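Long-range contacts in putative regulatory protein SCO4313 (Streptomyces coelicolor, PDB 2OI8), which probably binds cis-regulatory DNA as a transcription factor of the TetR family, through an N-terminal helix-turn-helix domain joined to an all-helical C-terminal domain: residues H24-I29 with P104-L109; G59-I64 with P116-P121; A95-A100 with G185-E190. All coordinates share one frame; numbering follows the deposited sequence.

Contact 1 of 3, residues H24-I29 with P104-L109; sequences HAWEQI and PQRYFL
Trp26 and Ile29 meet Gln105, Arg106 and Leu109 where two short helical segments, 24-29 and 104-109, cross almost perpendicularly, their N-to-C directions 83° apart and their axes 11.0 Å from one another at closest approach. That spacing is wide, and the indole of Trp26, the bulkiest side chain of the contact, spans much of it. With CG beside the backbone N and anti to the carbonyl carbon (chi1 -68°), the ring reaches across with its six-membered half in front. Atom CH2 of Trp26 lies 3.4 Å from CD2 of Leu109, the two side chains crossing at about a right angle. The neighbouring ring atom, CZ3 of Trp26, rests 3.8 Å from CA of Arg106, and the carbonyl O of Gln105 stands at the ring edge, near its plane, 3.9 Å from CZ3 of Trp26. A large, flat apolar group suits this place because it can lie against both a leucine methyl and the helix backbone. One turn on, Ile29 sends CD1 to within 4.1 Å of CD1 of Leu109, so that the forked leucine serves two partners, one methyl for each. CG2 of Ile29 passes the amide oxygen OE1 of Gln105 at 4.1 Å, a loose van der Waals approach; the chain of Gln105 is bent at chi2. Arg106 contributes backbone and CB here, while its guanidinium turns away and hydrogen-bonds through NH2 to the carbonyl O of Trp99. The contact joins helix 14-32 of the predicted DNA-binding domain to helix 104-111 of the C-terminal domain, as in the TetR family. Helix 60-84 packs alongside both, Leu67 touching Trp26 and Ile29 and Ala71 touching Arg106, while helix 39-45 lies against Ala25 and helix 170-191 against Tyr107.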
# COMPACT_ATOMS: atom_id res chain seq x y z
N HIS A 24 -16.33 -12.89 -11.92
CA HIS A 24 -17.05 -11.63 -12.11
C HIS A 24 -16.81 -10.64 -10.98
O HIS A 24 -16.83 -9.43 -11.21
CB HIS A 24 -18.55 -11.83 -12.33
CG HIS A 24 -18.84 -12.64 -13.55
ND1 HIS A 24 -18.48 -12.22 -14.81
CD2 HIS A 24 -19.39 -13.87 -13.70
CE1 HIS A 24 -18.82 -13.15 -15.69
NE2 HIS A 24 -19.37 -14.15 -15.04
N ALA A 25 -16.55 -11.16 -9.79
CA ALA A 25 -16.27 -10.33 -8.62
C ALA A 25 -14.98 -9.52 -8.83
O ALA A 25 -14.94 -8.35 -8.49
CB ALA A 25 -16.18 -11.18 -7.36
N TRP A 26 -13.96 -10.12 -9.42
CA TRP A 26 -12.77 -9.35 -9.76
C TRP A 26 -13.13 -8.22 -10.73
O TRP A 26 -12.70 -7.08 -10.50
CB TRP A 26 -11.64 -10.24 -10.27
CG TRP A 26 -11.08 -11.13 -9.18
CD1 TRP A 26 -11.31 -12.48 -9.01
CD2 TRP A 26 -10.22 -10.73 -8.09
NE1 TRP A 26 -10.64 -12.93 -7.88
CE2 TRP A 26 -9.97 -11.89 -7.31
CE3 TRP A 26 -9.64 -9.51 -7.71
CZ2 TRP A 26 -9.17 -11.85 -6.17
CZ3 TRP A 26 -8.85 -9.48 -6.58
CH2 TRP A 26 -8.62 -10.64 -5.83
N GLU A 27 -13.93 -8.50 -11.77
CA GLU A 27 -14.33 -7.48 -12.75
C GLU A 27 -14.92 -6.26 -12.04
O GLU A 27 -14.44 -5.12 -12.24
CB GLU A 27 -15.35 -8.01 -13.78
CG GLU A 27 -14.77 -8.88 -14.89
CD GLU A 27 -15.84 -9.58 -15.76
OE1 GLU A 27 -16.96 -9.94 -15.29
OE2 GLU A 27 -15.54 -9.80 -16.95
N GLN A 28 -15.92 -6.50 -11.18
CA GLN A 28 -16.55 -5.45 -10.37
C GLN A 28 -15.55 -4.73 -9.46
O GLN A 28 -15.68 -3.53 -9.24
CB GLN A 28 -17.68 -5.99 -9.51
CG GLN A 28 -18.97 -6.28 -10.24
CD GLN A 28 -20.13 -6.50 -9.29
OE1 GLN A 28 -20.97 -7.38 -9.50
NE2 GLN A 28 -20.18 -5.70 -8.23
N ILE A 29 -14.60 -5.48 -8.91
CA ILE A 29 -13.55 -4.88 -8.08
C ILE A 29 -12.71 -3.99 -8.98
O ILE A 29 -12.56 -2.79 -8.72
CB ILE A 29 -12.66 -5.94 -7.37
CG1 ILE A 29 -13.50 -6.73 -6.36
CG2 ILE A 29 -11.43 -5.29 -6.69
CD1 ILE A 29 -12.63 -7.62 -5.47
N PRO A 104 -2.07 -6.69 -10.08
CA PRO A 104 -2.10 -5.63 -9.08
C PRO A 104 -3.37 -5.60 -8.24
O PRO A 104 -3.31 -5.26 -7.02
CB PRO A 104 -2.01 -4.35 -9.93
CG PRO A 104 -1.26 -4.78 -11.18
CD PRO A 104 -1.88 -6.15 -11.44
N GLN A 105 -4.51 -5.95 -8.85
CA GLN A 105 -5.78 -5.91 -8.14
C GLN A 105 -5.76 -6.92 -7.02
O GLN A 105 -6.23 -6.63 -5.91
CB GLN A 105 -6.97 -6.18 -9.07
CG GLN A 105 -7.24 -5.09 -10.05
CD GLN A 105 -7.36 -3.73 -9.38
OE1 GLN A 105 -8.15 -3.53 -8.43
NE2 GLN A 105 -6.57 -2.78 -9.86
N ARG A 106 -5.19 -8.09 -7.30
CA ARG A 106 -5.05 -9.10 -6.27
C ARG A 106 -4.10 -8.63 -5.15
O ARG A 106 -4.39 -8.83 -3.97
CB ARG A 106 -4.57 -10.39 -6.90
CG ARG A 106 -4.52 -11.59 -5.98
CD ARG A 106 -3.96 -12.79 -6.75
NE ARG A 106 -2.70 -12.45 -7.42
CZ ARG A 106 -2.09 -13.24 -8.30
NH1 ARG A 106 -2.61 -14.41 -8.61
NH2 ARG A 106 -0.94 -12.86 -8.86
N TYR A 107 -3.00 -7.97 -5.52
CA TYR A 107 -2.04 -7.46 -4.55
C TYR A 107 -2.75 -6.51 -3.58
O TYR A 107 -2.58 -6.60 -2.35
CB TYR A 107 -0.88 -6.75 -5.28
CG TYR A 107 0.17 -6.11 -4.35
CD1 TYR A 107 0.02 -4.79 -3.92
CD2 TYR A 107 1.30 -6.84 -3.91
CE1 TYR A 107 0.97 -4.18 -3.06
CE2 TYR A 107 2.28 -6.24 -3.05
CZ TYR A 107 2.09 -4.92 -2.63
OH TYR A 107 3.00 -4.29 -1.79
N PHE A 108 -3.56 -5.61 -4.13
CA PHE A 108 -4.17 -4.56 -3.34
C PHE A 108 -5.33 -5.00 -2.49
O PHE A 108 -5.64 -4.36 -1.50
CB PHE A 108 -4.59 -3.40 -4.22
CG PHE A 108 -3.43 -2.53 -4.66
CD1 PHE A 108 -2.55 -1.99 -3.71
CD2 PHE A 108 -3.25 -2.21 -6.02
CE1 PHE A 108 -1.47 -1.14 -4.12
CE2 PHE A 108 -2.20 -1.36 -6.43
CZ PHE A 108 -1.31 -0.83 -5.48
N LEU A 109 -5.97 -6.11 -2.86
CA LEU A 109 -7.01 -6.65 -2.01
C LEU A 109 -6.38 -7.08 -0.65
O LEU A 109 -6.98 -6.92 0.41
CB LEU A 109 -7.73 -7.79 -2.74
CG LEU A 109 -8.99 -8.38 -2.08
CD1 LEU A 109 -10.25 -7.48 -2.18
CD2 LEU A 109 -9.27 -9.76 -2.64

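Contact 2 of 3, residues G59-I64 with P116-P121; sequences GRDELI and PGYRAP
Tyr118 has the largest share of this contact, laying its phenol ring against the first turn of helix 60-84, where Asp61 and Ile64 receive it. Its CG is anti to the backbone N (chi1 170°), which carries the ring from the loop toward the helix. Over one face sits CG2 of Ile64, 3.6 Å from the ring centroid and only 12° off the normal, a well-centred CH-pi contact. A branched aliphatic residue suits this spot, since CG2 sits over the ring while the other branch leads off into the interior. On the opposite face the backbone N of Ala120, from within the loop, lies toward the rim. Asp61 comes at the ring edge: its OD1 is 3.2 Å from CD1 of Tyr118, with the carboxylate and ring planes 72° apart. The phenol oxygen finds its polar partner one turn further along, in a hydrogen bond with Thr65 OG1. In the TetR arrangement this helix leads out of the helix-turn-helix domain into the C-terminal domain, and the loop 116-121, from the latter, is thus fastened back on its beginning. Arg60, bent at chi3, brings NH2 within 3.2 Å of the carbonyl O of Pro116, but at a poor angle for a hydrogen bond. Its NH1 lies 3.1 Å from OD1 of Asp61, which stands well out of the guanidinium plane, making the pairing one of charge alone.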
# COMPACT_ATOMS: atom_id res chain seq x y z
N GLY A 59 -23.72 -13.64 1.44
CA GLY A 59 -23.38 -12.25 1.69
C GLY A 59 -22.03 -11.84 1.16
O GLY A 59 -21.13 -12.67 1.01
N ARG A 60 -21.90 -10.53 0.93
CA ARG A 60 -20.70 -9.93 0.38
C ARG A 60 -19.42 -10.25 1.16
O ARG A 60 -18.34 -10.35 0.56
CB ARG A 60 -20.90 -8.41 0.25
CG ARG A 60 -19.62 -7.59 -0.13
CD ARG A 60 -19.91 -6.09 -0.10
NE ARG A 60 -18.93 -5.29 0.65
CZ ARG A 60 -18.93 -5.17 1.97
NH1 ARG A 60 -19.82 -5.83 2.70
NH2 ARG A 60 -18.04 -4.42 2.59
N ASP A 61 -19.51 -10.39 2.48
CA ASP A 61 -18.29 -10.60 3.27
C ASP A 61 -17.75 -11.99 3.07
O ASP A 61 -16.55 -12.18 2.99
CB ASP A 61 -18.51 -10.31 4.76
CG ASP A 61 -18.66 -8.81 5.06
OD1 ASP A 61 -18.24 -7.97 4.23
OD2 ASP A 61 -19.21 -8.50 6.14
N GLU A 62 -18.66 -12.96 2.98
CA GLU A 62 -18.31 -14.34 2.61
C GLU A 62 -17.58 -14.42 1.27
O GLU A 62 -16.63 -15.20 1.11
CB GLU A 62 -19.55 -15.21 2.54
CG GLU A 62 -19.99 -15.77 3.86
CD GLU A 62 -20.81 -17.03 3.70
OE1 GLU A 62 -20.75 -17.68 2.62
OE2 GLU A 62 -21.52 -17.38 4.67
N LEU A 63 -18.04 -13.62 0.30
CA LEU A 63 -17.40 -13.57 -0.98
C LEU A 63 -16.05 -12.90 -0.84
O LEU A 63 -15.06 -13.42 -1.35
CB LEU A 63 -18.26 -12.84 -1.99
CG LEU A 63 -17.60 -12.66 -3.36
CD1 LEU A 63 -17.19 -14.00 -4.04
CD2 LEU A 63 -18.52 -11.87 -4.27
N ILE A 64 -15.99 -11.76 -0.15
CA ILE A 64 -14.73 -11.04 0.02
C ILE A 64 -13.75 -12.00 0.68
O ILE A 64 -12.63 -12.21 0.16
CB ILE A 64 -14.87 -9.79 0.94
CG1 ILE A 64 -15.76 -8.69 0.33
CG2 ILE A 64 -13.48 -9.28 1.35
CD1 ILE A 64 -15.23 -8.08 -0.90
N PRO A 116 -14.05 -1.09 3.41
CA PRO A 116 -14.83 -0.47 4.48
C PRO A 116 -15.96 -1.36 4.89
O PRO A 116 -16.65 -1.90 4.03
CB PRO A 116 -15.41 0.79 3.82
CG PRO A 116 -14.48 1.08 2.71
CD PRO A 116 -14.05 -0.26 2.19
N GLY A 117 -16.13 -1.51 6.19
CA GLY A 117 -17.22 -2.31 6.75
C GLY A 117 -16.87 -3.78 6.92
O GLY A 117 -17.48 -4.46 7.76
N TYR A 118 -15.89 -4.27 6.14
CA TYR A 118 -15.54 -5.68 6.15
C TYR A 118 -14.60 -6.04 7.29
O TYR A 118 -13.51 -5.47 7.41
CB TYR A 118 -14.91 -6.10 4.81
CG TYR A 118 -14.30 -7.48 4.84
CD1 TYR A 118 -15.10 -8.61 4.67
CD2 TYR A 118 -12.94 -7.66 5.05
CE1 TYR A 118 -14.56 -9.89 4.70
CE2 TYR A 118 -12.38 -8.94 5.08
CZ TYR A 118 -13.20 -10.06 4.90
OH TYR A 118 -12.66 -11.33 4.95
N ARG A 119 -15.01 -7.01 8.12
CA ARG A 119 -14.11 -7.60 9.12
C ARG A 119 -13.86 -9.06 8.77
O ARG A 119 -14.81 -9.83 8.59
CB ARG A 119 -14.68 -7.47 10.54
CG ARG A 119 -15.04 -6.05 10.98
CD ARG A 119 -16.43 -6.01 11.60
NE ARG A 119 -16.48 -6.68 12.91
CZ ARG A 119 -17.47 -7.45 13.34
NH1 ARG A 119 -18.53 -7.69 12.57
NH2 ARG A 119 -17.41 -8.00 14.55
N ALA A 120 -12.59 -9.43 8.65
CA ALA A 120 -12.21 -10.79 8.28
C ALA A 120 -12.41 -11.80 9.42
O ALA A 120 -12.42 -11.42 10.60
CB ALA A 120 -10.74 -10.81 7.80
N PRO A 121 -12.58 -13.10 9.08
CA PRO A 121 -12.42 -14.13 10.10
C PRO A 121 -10.93 -14.32 10.41
O PRO A 121 -10.09 -14.15 9.50
CB PRO A 121 -13.00 -15.39 9.44
CG PRO A 121 -13.64 -14.92 8.15
CD PRO A 121 -12.92 -13.68 7.77

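Contact 3 of 3, residues A95-A100 with G185-E190; sequences ALRAWA and GVLSLE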
# COMPACT_ATOMS: atom_id res chain seq x y z
N ALA A 95 10.15 -13.93 -7.00
CA ALA A 95 8.85 -14.59 -7.00
C ALA A 95 7.76 -13.57 -6.57
O ALA A 95 6.71 -13.41 -7.22
CB ALA A 95 8.87 -15.79 -6.06
N LEU A 96 8.06 -12.87 -5.49
CA LEU A 96 7.12 -11.90 -4.93
C LEU A 96 6.81 -10.76 -5.91
O LEU A 96 5.68 -10.32 -5.98
CB LEU A 96 7.64 -11.36 -3.58
CG LEU A 96 6.74 -10.31 -2.88
CD1 LEU A 96 5.31 -10.87 -2.58
CD2 LEU A 96 7.39 -9.70 -1.63
N ARG A 97 7.83 -10.33 -6.69
CA ARG A 97 7.70 -9.20 -7.61
C ARG A 97 6.72 -9.54 -8.72
O ARG A 97 5.80 -8.75 -9.02
CB ARG A 97 9.05 -8.78 -8.21
CG ARG A 97 9.00 -7.51 -9.08
CD ARG A 97 10.36 -6.85 -9.30
NE ARG A 97 10.23 -5.73 -10.23
CZ ARG A 97 9.89 -4.48 -9.86
NH1 ARG A 97 9.69 -4.21 -8.59
NH2 ARG A 97 9.76 -3.50 -10.75
N ALA A 98 6.91 -10.72 -9.29
CA ALA A 98 6.11 -11.18 -10.44
C ALA A 98 4.68 -11.47 -10.05
O ALA A 98 3.74 -11.12 -10.77
CB ALA A 98 6.77 -12.40 -11.08
N TRP A 99 4.51 -12.12 -8.90
CA TRP A 99 3.19 -12.34 -8.34
C TRP A 99 2.48 -10.98 -8.15
O TRP A 99 1.31 -10.82 -8.54
CB TRP A 99 3.27 -13.11 -7.02
CG TRP A 99 1.92 -13.28 -6.39
CD1 TRP A 99 1.03 -14.28 -6.62
CD2 TRP A 99 1.30 -12.40 -5.44
NE1 TRP A 99 -0.11 -14.09 -5.88
CE2 TRP A 99 0.02 -12.94 -5.15
CE3 TRP A 99 1.68 -11.21 -4.82
CZ2 TRP A 99 -0.86 -12.33 -4.26
CZ3 TRP A 99 0.81 -10.61 -3.94
CH2 TRP A 99 -0.45 -11.17 -3.66
N ALA A 100 3.18 -10.02 -7.56
CA ALA A 100 2.65 -8.67 -7.40
C ALA A 100 2.32 -8.05 -8.76
O ALA A 100 1.21 -7.57 -8.99
CB ALA A 100 3.64 -7.77 -6.64
N GLY A 185 7.28 -2.15 0.21
CA GLY A 185 7.46 -0.70 0.13
C GLY A 185 7.65 -0.33 -1.32
O GLY A 185 6.95 0.53 -1.82
N VAL A 186 8.55 -1.02 -2.01
CA VAL A 186 8.73 -0.70 -3.43
C VAL A 186 7.62 -1.25 -4.34
O VAL A 186 7.16 -0.56 -5.22
CB VAL A 186 10.17 -0.92 -3.95
CG1 VAL A 186 11.05 -1.49 -2.88
CG2 VAL A 186 10.20 -1.73 -5.25
N LEU A 187 7.15 -2.46 -4.08
CA LEU A 187 6.08 -3.00 -4.90
C LEU A 187 4.81 -2.17 -4.86
O LEU A 187 4.22 -1.87 -5.90
CB LEU A 187 5.77 -4.47 -4.53
CG LEU A 187 6.87 -5.45 -4.93
CD1 LEU A 187 6.53 -6.84 -4.42
CD2 LEU A 187 7.09 -5.43 -6.45
N SER A 188 4.38 -1.77 -3.68
CA SER A 188 3.13 -1.05 -3.63
C SER A 188 3.31 0.41 -4.02
O SER A 188 2.40 1.02 -4.56
CB SER A 188 2.46 -1.21 -2.29
OG SER A 188 3.41 -0.97 -1.29
N LEU A 189 4.49 0.96 -3.80
CA LEU A 189 4.76 2.31 -4.32
C LEU A 189 4.74 2.32 -5.81
O LEU A 189 4.20 3.23 -6.39
CB LEU A 189 6.07 2.91 -3.82
CG LEU A 189 6.06 3.42 -2.37
CD1 LEU A 189 7.44 3.94 -2.05
CD2 LEU A 189 5.02 4.52 -2.16
N GLU A 190 5.32 1.30 -6.45
CA GLU A 190 5.23 1.26 -7.92
C GLU A 190 3.83 0.97 -8.43
O GLU A 190 3.33 1.72 -9.27
CB GLU A 190 6.32 0.40 -8.60
CG GLU A 190 6.46 -1.03 -8.20
CD GLU A 190 7.87 -1.58 -8.55
OE1 GLU A 190 8.43 -1.20 -9.61
OE2 GLU A 190 8.41 -2.40 -7.77
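This is a buried helix-to-helix packing contact inside the C-terminal domain, with an ion pair beside an apolar patch, between helices 89-102 and 170-191. The two segments run nearly parallel, 20° apart, with axes 10.7 Å from each other. Leu187 fills the space between them: its CD1 lies 3.8 Å from both CG of Leu96 and CB of Ala100, and its CD2 is 3.9 Å from CG of Arg97. The small side chain of Ala100 lets the leucine come close. With an alanine in place of Leu187, the space between the helices facing Leu96 and Ala100 is likely to open, and the stem of Arg97 would lose one of its packing partners. In the all-helical TetR C-terminal domain, such packing joins helices far apart in sequence, and Phe206 of helix 202-213 also covers Leu187. Arg97, extended from CG to NE, carries its guanidinium past Leu187 to Glu190, where the two side chains cross at about a right angle. NH2 of Arg97, approaching from above the carboxylate plane, donates to OE1 of Glu190 at 2.9 Å; NH1 and OE2 are modelled too close to be trusted in detail. Glu190 OE1 has a second partner in Ser202 OG.

How the contacts relate
Contact 3 is the buried one, set within the C-terminal domain, whereas contacts 1 and 2 lie nearer the surface and join the predicted DNA-binding domain to the C-terminal one. The three draw on different helices, but helix 60-84, used by contact 2, also packs beside contacts 1 and 3. Chemistry follows place: contact 1 is almost wholly van der Waals, contact 2 centres on one aromatic ring, and contact 3 sets an arginine-glutamate salt bridge beside leucine packing. Contacts 1 and 2 touch through Ala25 and Leu63. Tyr107 packs on Trp99, Ala100 and Ser188, so helix 104-111 connects the domain interface to the interior. Contacts 2 and 3 stay about 13 Å apart between nearest atoms.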